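Local coordinates for protein putative methyltransferase (Porphyromonas gingivalis, PDB 3LL7) that is a putative methyltransferase, probably transferring a methyl group from S-adenosylmethionine to a substrate not yet identified, at residues 87-101 and 159-171. Residues are numbered along the deposited sequence; the frame is centred on the assembly and turned at random.
Sequences KSRFIREGTKVVDLT and IKTFHPDYIYVDP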
ATOM      1  N   LYS A  87      -1.852  -5.280  -8.351  1.00  7.97           N
ATOM      2  CA  LYS A  87      -2.346  -4.519  -9.500  1.00  7.73           C
ATOM      3  C   LYS A  87      -2.509  -5.377 -10.745  1.00  7.05           C
ATOM      4  O   LYS A  87      -3.370  -5.081 -11.583  1.00  5.73           O
ATOM      5  CB  LYS A  87      -1.392  -3.377  -9.859  1.00  8.83           C
ATOM      6  CG  LYS A  87      -1.337  -2.275  -8.829  1.00 11.50           C
ATOM      7  CD  LYS A  87      -0.166  -1.344  -9.167  1.00 14.21           C
ATOM      8  CE  LYS A  87       0.054  -0.356  -8.037  1.00 14.87           C
ATOM      9  NZ  LYS A  87       0.761  -0.962  -6.868  1.00 17.35           N
ATOM     10  N   SER A  88      -1.707  -6.432 -10.873  1.00  5.97           N
ATOM     11  CA  SER A  88      -1.793  -7.250 -12.087  1.00  6.64           C
ATOM     12  C   SER A  88      -3.189  -7.892 -12.254  1.00  6.22           C
ATOM     13  O   SER A  88      -3.584  -8.215 -13.376  1.00  6.17           O
ATOM     14  CB  SER A  88      -0.676  -8.300 -12.161  1.00  6.58           C
ATOM     15  OG  SER A  88      -0.962  -9.366 -11.272  1.00  8.61           O
ATOM     16  N   ARG A  89      -3.926  -8.044 -11.149  0.50  5.71           N
ATOM     17  CA  ARG A  89      -5.287  -8.589 -11.191  0.50  6.30           C
ATOM     18  C   ARG A  89      -6.291  -7.715 -11.955  0.50  6.38           C
ATOM     19  O   ARG A  89      -7.345  -8.209 -12.355  0.50  6.18           O
ATOM     20  CB  ARG A  89      -5.823  -8.888  -9.781  0.50  6.01           C
ATOM     21  CG  ARG A  89      -6.127  -7.654  -8.929  0.50  6.77           C
ATOM     22  CD  ARG A  89      -7.559  -7.159  -9.047  0.50  7.78           C
ATOM     23  NE  ARG A  89      -8.491  -7.927  -8.219  0.50  6.42           N
ATOM     24  CZ  ARG A  89      -9.801  -7.768  -8.268  0.50  6.71           C
ATOM     25  NH1 ARG A  89     -10.311  -6.868  -9.092  0.50  7.94           N
ATOM     26  NH2 ARG A  89     -10.597  -8.492  -7.498  0.50  4.04           N
ATOM     27  N   PHE A  90      -5.977  -6.431 -12.140  1.00  6.34           N
ATOM     28  CA  PHE A  90      -6.852  -5.519 -12.921  1.00  6.27           C
ATOM     29  C   PHE A  90      -6.648  -5.661 -14.442  1.00  6.64           C
ATOM     30  O   PHE A  90      -7.465  -5.183 -15.226  1.00  6.14           O
ATOM     31  CB  PHE A  90      -6.637  -4.051 -12.544  1.00  7.31           C
ATOM     32  CG  PHE A  90      -7.103  -3.697 -11.157  1.00  6.87           C
ATOM     33  CD1 PHE A  90      -8.393  -3.209 -10.945  1.00  9.77           C
ATOM     34  CD2 PHE A  90      -6.260  -3.875 -10.064  1.00  8.45           C
ATOM     35  CE1 PHE A  90      -8.834  -2.882  -9.669  1.00 10.34           C
ATOM     36  CE2 PHE A  90      -6.694  -3.557  -8.780  1.00 10.11           C
ATOM     37  CZ  PHE A  90      -7.983  -3.068  -8.578  1.00 11.70           C
ATOM     38  N   ILE A  91      -5.595  -6.355 -14.843  1.00  5.96           N
ATOM     39  CA  ILE A  91      -5.167  -6.329 -16.242  1.00  7.54           C
ATOM     40  C   ILE A  91      -5.379  -7.673 -16.935  1.00  8.03           C
ATOM     41  O   ILE A  91      -4.707  -8.647 -16.602  1.00  9.12           O
ATOM     42  CB  ILE A  91      -3.664  -5.913 -16.350  1.00  6.52           C
ATOM     43  CG1 ILE A  91      -3.356  -4.670 -15.495  1.00  8.45           C
ATOM     44  CG2 ILE A  91      -3.228  -5.723 -17.844  1.00  7.23           C
ATOM     45  CD1 ILE A  91      -4.132  -3.396 -15.858  1.00  6.74           C
ATOM     46  N   ARG A  92      -6.290  -7.727 -17.904  1.00  9.01           N
ATOM     47  CA  ARG A  92      -6.492  -8.948 -18.704  1.00 10.40           C
ATOM     48  C   ARG A  92      -5.237  -9.368 -19.470  1.00 10.27           C
ATOM     49  O   ARG A  92      -4.500  -8.521 -19.985  1.00  9.67           O
ATOM     50  CB  ARG A  92      -7.653  -8.772 -19.682  1.00 10.83           C
ATOM     51  CG  ARG A  92      -9.027  -8.865 -19.055  1.00 15.11           C
ATOM     52  CD  ARG A  92     -10.122  -8.950 -20.151  1.00 20.78           C
ATOM     53  NE  ARG A  92     -10.614 -10.308 -20.449  1.00 24.53           N
ATOM     54  CZ  ARG A  92     -10.306 -11.010 -21.540  1.00 24.51           C
ATOM     55  NH1 ARG A  92      -9.485 -10.508 -22.462  1.00 24.21           N
ATOM     56  NH2 ARG A  92     -10.811 -12.225 -21.710  1.00 23.90           N
ATOM     57  N   GLU A  93      -4.990 -10.677 -19.528  1.00 10.59           N
ATOM     58  CA  GLU A  93      -3.819 -11.223 -20.214  1.00 10.92           C
ATOM     59  C   GLU A  93      -3.831 -10.843 -21.700  1.00 10.93           C
ATOM     60  O   GLU A  93      -4.855 -10.978 -22.363  1.00 10.79           O
ATOM     61  CB  GLU A  93      -3.774 -12.749 -20.036  1.00 11.27           C
ATOM     62  CG  GLU A  93      -2.649 -13.473 -20.775  1.00 14.08           C
ATOM     63  CD  GLU A  93      -1.278 -13.261 -20.136  1.00 16.93           C
ATOM     64  OE1 GLU A  93      -1.175 -13.334 -18.889  1.00 18.44           O
ATOM     65  OE2 GLU A  93      -0.303 -13.027 -20.884  1.00 20.38           O
ATOM     66  N   GLY A  94      -2.699 -10.348 -22.202  1.00 10.63           N
ATOM     67  CA  GLY A  94      -2.529 -10.019 -23.629  1.00 10.98           C
ATOM     68  C   GLY A  94      -3.060  -8.670 -24.109  1.00 11.12           C
ATOM     69  O   GLY A  94      -3.206  -8.456 -25.312  1.00 11.98           O
ATOM     70  N   THR A  95      -3.330  -7.757 -23.178  1.00 10.79           N
ATOM     71  CA  THR A  95      -3.892  -6.433 -23.487  1.00 10.04           C
ATOM     72  C   THR A  95      -2.784  -5.368 -23.707  1.00  9.27           C
ATOM     73  O   THR A  95      -1.592  -5.698 -23.718  1.00  7.96           O
ATOM     74  CB  THR A  95      -4.806  -5.961 -22.351  1.00 10.28           C
ATOM     75  OG1 THR A  95      -4.130  -6.156 -21.101  1.00 11.28           O
ATOM     76  CG2 THR A  95      -6.148  -6.737 -22.354  1.00 10.16           C
ATOM     77  N   LYS A  96      -3.207  -4.112 -23.888  1.00  8.84           N
ATOM     78  CA  LYS A  96      -2.332  -2.955 -24.077  1.00  9.08           C
ATOM     79  C   LYS A  96      -2.450  -2.025 -22.872  1.00  8.27           C
ATOM     80  O   LYS A  96      -3.557  -1.774 -22.389  1.00  9.03           O
ATOM     81  CB  LYS A  96      -2.748  -2.151 -25.321  1.00  9.79           C
ATOM     82  CG  LYS A  96      -2.591  -2.852 -26.673  1.00 11.79           C
ATOM     83  CD  LYS A  96      -3.235  -2.036 -27.803  1.00 15.39           C
ATOM     84  CE  LYS A  96      -4.757  -2.178 -27.826  1.00 17.66           C
ATOM     85  NZ  LYS A  96      -5.378  -1.730 -29.124  1.00 20.64           N
ATOM     86  N   VAL A  97      -1.317  -1.505 -22.394  1.00  7.89           N
ATOM     87  CA  VAL A  97      -1.306  -0.556 -21.272  1.00  8.38           C
ATOM     88  C   VAL A  97      -0.438   0.688 -21.526  1.00  8.20           C
ATOM     89  O   VAL A  97       0.555   0.630 -22.227  1.00  7.31           O
ATOM     90  CB  VAL A  97      -0.854  -1.236 -19.930  1.00  8.55           C
ATOM     91  CG1 VAL A  97      -1.874  -2.308 -19.486  1.00  8.89           C
ATOM     92  CG2 VAL A  97       0.536  -1.833 -20.073  1.00 10.07           C
ATOM     93  N   VAL A  98      -0.836   1.813 -20.954  1.00  8.60           N
ATOM     94  CA  VAL A  98       0.007   2.998 -20.913  1.00  8.88           C
ATOM     95  C   VAL A  98       0.189   3.352 -19.436  1.00  9.03           C
ATOM     96  O   VAL A  98      -0.789   3.423 -18.706  1.00  8.54           O
ATOM     97  CB  VAL A  98      -0.636   4.198 -21.671  1.00  9.40           C
ATOM     98  CG1 VAL A  98       0.200   5.483 -21.522  1.00 10.30           C
ATOM     99  CG2 VAL A  98      -0.795   3.872 -23.150  1.00  8.43           C
ATOM    100  N   ASP A  99       1.436   3.555 -19.012  1.00  8.20           N
ATOM    101  CA  ASP A  99       1.750   4.083 -17.686  1.00  9.11           C
ATOM    102  C   ASP A  99       2.235   5.530 -17.830  1.00  8.44           C
ATOM    103  O   ASP A  99       3.326   5.768 -18.354  1.00  8.68           O
ATOM    104  CB  ASP A  99       2.837   3.207 -17.061  1.00  8.37           C
ATOM    105  CG  ASP A  99       3.221   3.630 -15.657  1.00 12.14           C
ATOM    106  OD1 ASP A  99       2.929   4.761 -15.214  1.00 11.28           O
ATOM    107  OD2 ASP A  99       3.832   2.781 -14.976  1.00 18.31           O
ATOM    108  N   LEU A 100       1.424   6.474 -17.353  1.00  8.26           N
ATOM    109  CA  LEU A 100       1.615   7.908 -17.581  1.00  9.08           C
ATOM    110  C   LEU A 100       2.666   8.543 -16.702  1.00 10.14           C
ATOM    111  O   LEU A 100       3.166   9.645 -17.023  1.00 10.16           O
ATOM    112  CB  LEU A 100       0.311   8.667 -17.353  1.00  8.54           C
ATOM    113  CG  LEU A 100      -0.902   8.357 -18.234  1.00  9.46           C
ATOM    114  CD1 LEU A 100      -2.037   9.283 -17.811  1.00  9.36           C
ATOM    115  CD2 LEU A 100      -0.630   8.500 -19.740  1.00 10.34           C
ATOM    116  N   THR A 101       2.948   7.924 -15.565  0.50  9.66           N
ATOM    117  CA  THR A 101       3.707   8.599 -14.528  0.50 10.40           C
ATOM    118  C   THR A 101       5.061   7.941 -14.298  0.50 10.47           C
ATOM    119  O   THR A 101       5.911   8.485 -13.588  0.50 11.64           O
ATOM    120  CB  THR A 101       2.896   8.694 -13.215  0.50 10.32           C
ATOM    121  OG1 THR A 101       2.162   7.476 -13.007  0.50 10.14           O
ATOM    122  CG2 THR A 101       1.912   9.868 -13.288  0.50  9.71           C
ATOM    123  N   ILE A 159      -0.822   8.315 -27.541  1.00  9.96           N
ATOM    124  CA  ILE A 159      -1.661   7.542 -26.595  1.00 10.04           C
ATOM    125  C   ILE A 159      -3.062   7.235 -27.184  1.00 11.03           C
ATOM    126  O   ILE A 159      -3.538   6.100 -27.117  1.00 11.45           O
ATOM    127  CB  ILE A 159      -1.794   8.251 -25.245  1.00  9.89           C
ATOM    128  CG1 ILE A 159      -0.428   8.390 -24.563  1.00  9.80           C
ATOM    129  CG2 ILE A 159      -2.759   7.472 -24.327  1.00  8.74           C
ATOM    130  CD1 ILE A 159      -0.400   9.431 -23.458  1.00  8.95           C
ATOM    131  N   LYS A 160      -3.704   8.245 -27.766  1.00 11.38           N
ATOM    132  CA  LYS A 160      -5.047   8.082 -28.356  1.00 12.67           C
ATOM    133  C   LYS A 160      -5.066   7.105 -29.525  1.00 12.78           C
ATOM    134  O   LYS A 160      -5.984   6.297 -29.634  1.00 12.95           O
ATOM    135  CB  LYS A 160      -5.657   9.426 -28.760  1.00 12.34           C
ATOM    136  CG  LYS A 160      -5.871  10.336 -27.571  1.00 13.21           C
ATOM    137  CD  LYS A 160      -6.365  11.705 -27.985  1.00 14.07           C
ATOM    138  CE  LYS A 160      -6.367  12.623 -26.778  1.00 13.66           C
ATOM    139  NZ  LYS A 160      -6.975  13.933 -27.096  1.00 13.63           N
ATOM    140  N   THR A 161      -4.044   7.181 -30.375  1.00 13.54           N
ATOM    141  CA  THR A 161      -3.877   6.245 -31.484  1.00 14.35           C
ATOM    142  C   THR A 161      -3.659   4.810 -31.005  1.00 14.41           C
ATOM    143  O   THR A 161      -4.254   3.870 -31.553  1.00 14.35           O
ATOM    144  CB  THR A 161      -2.726   6.693 -32.417  1.00 14.83           C
ATOM    145  OG1 THR A 161      -3.038   7.999 -32.919  1.00 15.18           O
ATOM    146  CG2 THR A 161      -2.545   5.718 -33.584  1.00 14.70           C
ATOM    147  N   PHE A 162      -2.837   4.657 -29.962  1.00 14.01           N
ATOM    148  CA  PHE A 162      -2.576   3.357 -29.355  1.00 13.83           C
ATOM    149  C   PHE A 162      -3.866   2.712 -28.867  1.00 13.97           C
ATOM    150  O   PHE A 162      -4.044   1.500 -29.001  1.00 14.44           O
ATOM    151  CB  PHE A 162      -1.591   3.508 -28.185  1.00 13.20           C
ATOM    152  CG  PHE A 162      -1.049   2.205 -27.653  1.00 12.64           C
ATOM    153  CD1 PHE A 162      -0.545   1.230 -28.514  1.00 14.15           C
ATOM    154  CD2 PHE A 162      -1.001   1.976 -26.277  1.00 10.85           C
ATOM    155  CE1 PHE A 162      -0.020   0.032 -28.012  1.00 14.33           C
ATOM    156  CE2 PHE A 162      -0.470   0.789 -25.767  1.00 11.07           C
ATOM    157  CZ  PHE A 162       0.012  -0.189 -26.630  1.00 13.48           C
ATOM    158  N   HIS A 163      -4.764   3.541 -28.335  1.00 13.73           N
ATOM    159  CA  HIS A 163      -6.048   3.103 -27.777  1.00 15.48           C
ATOM    160  C   HIS A 163      -5.869   1.944 -26.789  1.00 14.80           C
ATOM    161  O   HIS A 163      -6.363   0.842 -27.038  1.00 15.21           O
ATOM    162  CB  HIS A 163      -7.040   2.730 -28.892  1.00 15.47           C
ATOM    163  CG  HIS A 163      -8.475   2.802 -28.463  1.00 18.35           C
ATOM    164  ND1 HIS A 163      -8.988   2.032 -27.439  1.00 20.12           N
ATOM    165  CD2 HIS A 163      -9.501   3.566 -28.908  1.00 19.76           C
ATOM    166  CE1 HIS A 163     -10.268   2.314 -27.277  1.00 20.10           C
ATOM    167  NE2 HIS A 163     -10.605   3.243 -28.154  1.00 21.56           N
ATOM    168  N   PRO A 164      -5.138   2.177 -25.676  1.00 14.95           N
ATOM    169  CA  PRO A 164      -4.840   1.076 -24.756  1.00 14.77           C
ATOM    170  C   PRO A 164      -6.080   0.546 -24.030  1.00 15.40           C
ATOM    171  O   PRO A 164      -7.089   1.256 -23.909  1.00 15.38           O
ATOM    172  CB  PRO A 164      -3.887   1.729 -23.749  1.00 14.78           C
ATOM    173  CG  PRO A 164      -4.371   3.149 -23.699  1.00 14.26           C
ATOM    174  CD  PRO A 164      -4.631   3.460 -25.153  1.00 14.68           C
ATOM    175  N   ASP A 165      -5.996  -0.696 -23.563  1.00 15.16           N
ATOM    176  CA  ASP A 165      -7.061  -1.279 -22.747  1.00 15.59           C
ATOM    177  C   ASP A 165      -7.050  -0.571 -21.401  1.00 15.51           C
ATOM    178  O   ASP A 165      -8.104  -0.277 -20.843  1.00 15.25           O
ATOM    179  CB  ASP A 165      -6.842  -2.782 -22.597  1.00 15.13           C
ATOM    180  CG  ASP A 165      -6.966  -3.517 -23.923  1.00 16.37           C
ATOM    181  OD1 ASP A 165      -8.109  -3.691 -24.376  1.00 18.19           O
ATOM    182  OD2 ASP A 165      -5.934  -3.929 -24.507  1.00 13.55           O
ATOM    183  N   TYR A 166      -5.854  -0.261 -20.904  1.00 15.48           N
ATOM    184  CA  TYR A 166      -5.710   0.428 -19.617  1.00 15.81           C
ATOM    185  C   TYR A 166      -4.712   1.572 -19.602  1.00 15.72           C
ATOM    186  O   TYR A 166      -3.642   1.500 -20.219  1.00 15.40           O
ATOM    187  CB  TYR A 166      -5.339  -0.553 -18.514  1.00 16.02           C
ATOM    188  CG  TYR A 166      -6.094  -1.844 -18.539  1.00 15.69           C
ATOM    189  CD1 TYR A 166      -7.285  -1.992 -17.826  1.00 16.95           C
ATOM    190  CD2 TYR A 166      -5.613  -2.935 -19.269  1.00 15.80           C
ATOM    191  CE1 TYR A 166      -7.995  -3.203 -17.851  1.00 16.00           C
ATOM    192  CE2 TYR A 166      -6.302  -4.145 -19.284  1.00 15.08           C
ATOM    193  CZ  TYR A 166      -7.488  -4.267 -18.577  1.00 16.55           C
ATOM    194  OH  TYR A 166      -8.145  -5.474 -18.593  1.00 15.49           O
ATOM    195  N   ILE A 167      -5.095   2.643 -18.919  1.00 15.05           N
ATOM    196  CA  ILE A 167      -4.203   3.756 -18.649  1.00 14.70           C
ATOM    197  C   ILE A 167      -3.993   3.823 -17.135  1.00 14.47           C
ATOM    198  O   ILE A 167      -4.957   3.972 -16.363  1.00 15.34           O
ATOM    199  CB  ILE A 167      -4.744   5.102 -19.208  1.00 14.50           C
ATOM    200  CG1 ILE A 167      -4.754   5.066 -20.745  1.00 13.69           C
ATOM    201  CG2 ILE A 167      -3.895   6.264 -18.737  1.00 13.24           C
ATOM    202  CD1 ILE A 167      -5.461   6.224 -21.399  1.00 12.27           C
ATOM    203  N   TYR A 168      -2.734   3.704 -16.730  1.00 13.80           N
ATOM    204  CA  TYR A 168      -2.355   3.710 -15.319  1.00 13.56           C
ATOM    205  C   TYR A 168      -1.676   5.038 -14.950  1.00 13.36           C
ATOM    206  O   TYR A 168      -0.854   5.561 -15.718  1.00 13.50           O
ATOM    207  CB  TYR A 168      -1.443   2.513 -15.032  1.00 13.53           C
ATOM    208  CG  TYR A 168      -0.931   2.480 -13.625  1.00 14.23           C
ATOM    209  CD1 TYR A 168      -1.768   2.127 -12.561  1.00 15.59           C
ATOM    210  CD2 TYR A 168       0.388   2.844 -13.343  1.00 17.20           C
ATOM    211  CE1 TYR A 168      -1.267   2.106 -11.234  1.00 17.21           C
ATOM    212  CE2 TYR A 168       0.875   2.848 -12.054  1.00 16.53           C
ATOM    213  CZ  TYR A 168       0.043   2.489 -11.007  1.00 16.06           C
ATOM    214  OH  TYR A 168       0.548   2.483  -9.732  1.00 16.79           O
ATOM    215  N   VAL A 169      -2.048   5.595 -13.798  1.00 12.78           N
ATOM    216  CA  VAL A 169      -1.474   6.838 -13.325  1.00 12.56           C
ATOM    217  C   VAL A 169      -1.234   6.785 -11.809  1.00 13.04           C
ATOM    218  O   VAL A 169      -2.076   6.316 -11.047  1.00 12.76           O
ATOM    219  CB  VAL A 169      -2.348   8.064 -13.776  1.00 13.59           C
ATOM    220  CG1 VAL A 169      -3.791   7.971 -13.230  1.00 12.74           C
ATOM    221  CG2 VAL A 169      -1.669   9.422 -13.478  1.00 14.80           C
ATOM    222  N   ASP A 170      -0.081   7.279 -11.391  1.00 12.94           N
ATOM    223  CA  ASP A 170       0.276   7.356  -9.967  1.00 14.16           C
ATOM    224  C   ASP A 170       0.717   8.795  -9.705  1.00 13.60           C
ATOM    225  O   ASP A 170       1.901   9.114  -9.822  1.00 12.74           O
ATOM    226  CB  ASP A 170       1.389   6.318  -9.677  1.00 14.35           C
ATOM    227  CG  ASP A 170       1.968   6.415  -8.267  1.00 16.94           C
ATOM    228  OD1 ASP A 170       1.379   7.098  -7.403  1.00 17.67           O
ATOM    229  OD2 ASP A 170       3.050   5.810  -8.034  1.00 19.91           O
ATOM    230  N   PRO A 171      -0.249   9.680  -9.367  1.00 13.83           N
ATOM    231  CA  PRO A 171       0.064  11.108  -9.275  1.00 14.39           C
ATOM    232  C   PRO A 171       0.938  11.453  -8.073  1.00 15.42           C
ATOM    233  O   PRO A 171       1.020  10.677  -7.113  1.00 15.37           O
ATOM    234  CB  PRO A 171      -1.314  11.789  -9.164  1.00 13.89           C
ATOM    235  CG  PRO A 171      -2.296  10.718  -8.880  1.00 14.31           C
ATOM    236  CD  PRO A 171      -1.702   9.420  -9.351  1.00 13.40           C
TER
HETATM  237  O   HOH W   1      -7.919  -1.203 -28.521  1.00 43.81           O
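Lys87 packs its CE 3.3 Å from OH of Tyr168; strands 96-99 and 166-169 run parallel as neighbours in a sheet consistent with the Rossmann-like core of methyltransferases. That phenol's hydrogen bond goes to Asp107, and the lysine's charge to Glu239. Next, Ile91 puts CD1 over one face of the Tyr166 ring, 3.8 Å from its centroid, while Arg92 N gives OH of the same tyrosine an almost straight bond (172°). Closing the type II turn that begins at Arg92, Thr95 turns OG1 back to Arg92 O, in plane at the ring's edge. Lys96 N-H donates to the anti lone pair of Asp165 OD2, 2.8 Å away. Its side chain runs alongside Phe162 in the opposite direction, CD over the ring face; the bend at chi3 (-78°) turns NZ toward the helix end, where a water links it to His163 O. Lys96 O takes Tyr166 N, Val98 N gives to Tyr166 O, Val98 O takes Tyr168 N and Leu100 N gives to Tyr168 O. Val98 CG2 touches Phe162 CD2 and Pro164 CG, each at 3.7 Å, and Leu100 reaches Ile159 and Ile167 on that same face. Asp99 OD1 accepts from Thr101 N in an Asx turn, and from Gly102 N; in one of its two conformers, Thr101 OG1 accepts from Asp170 N at 2.8 Å.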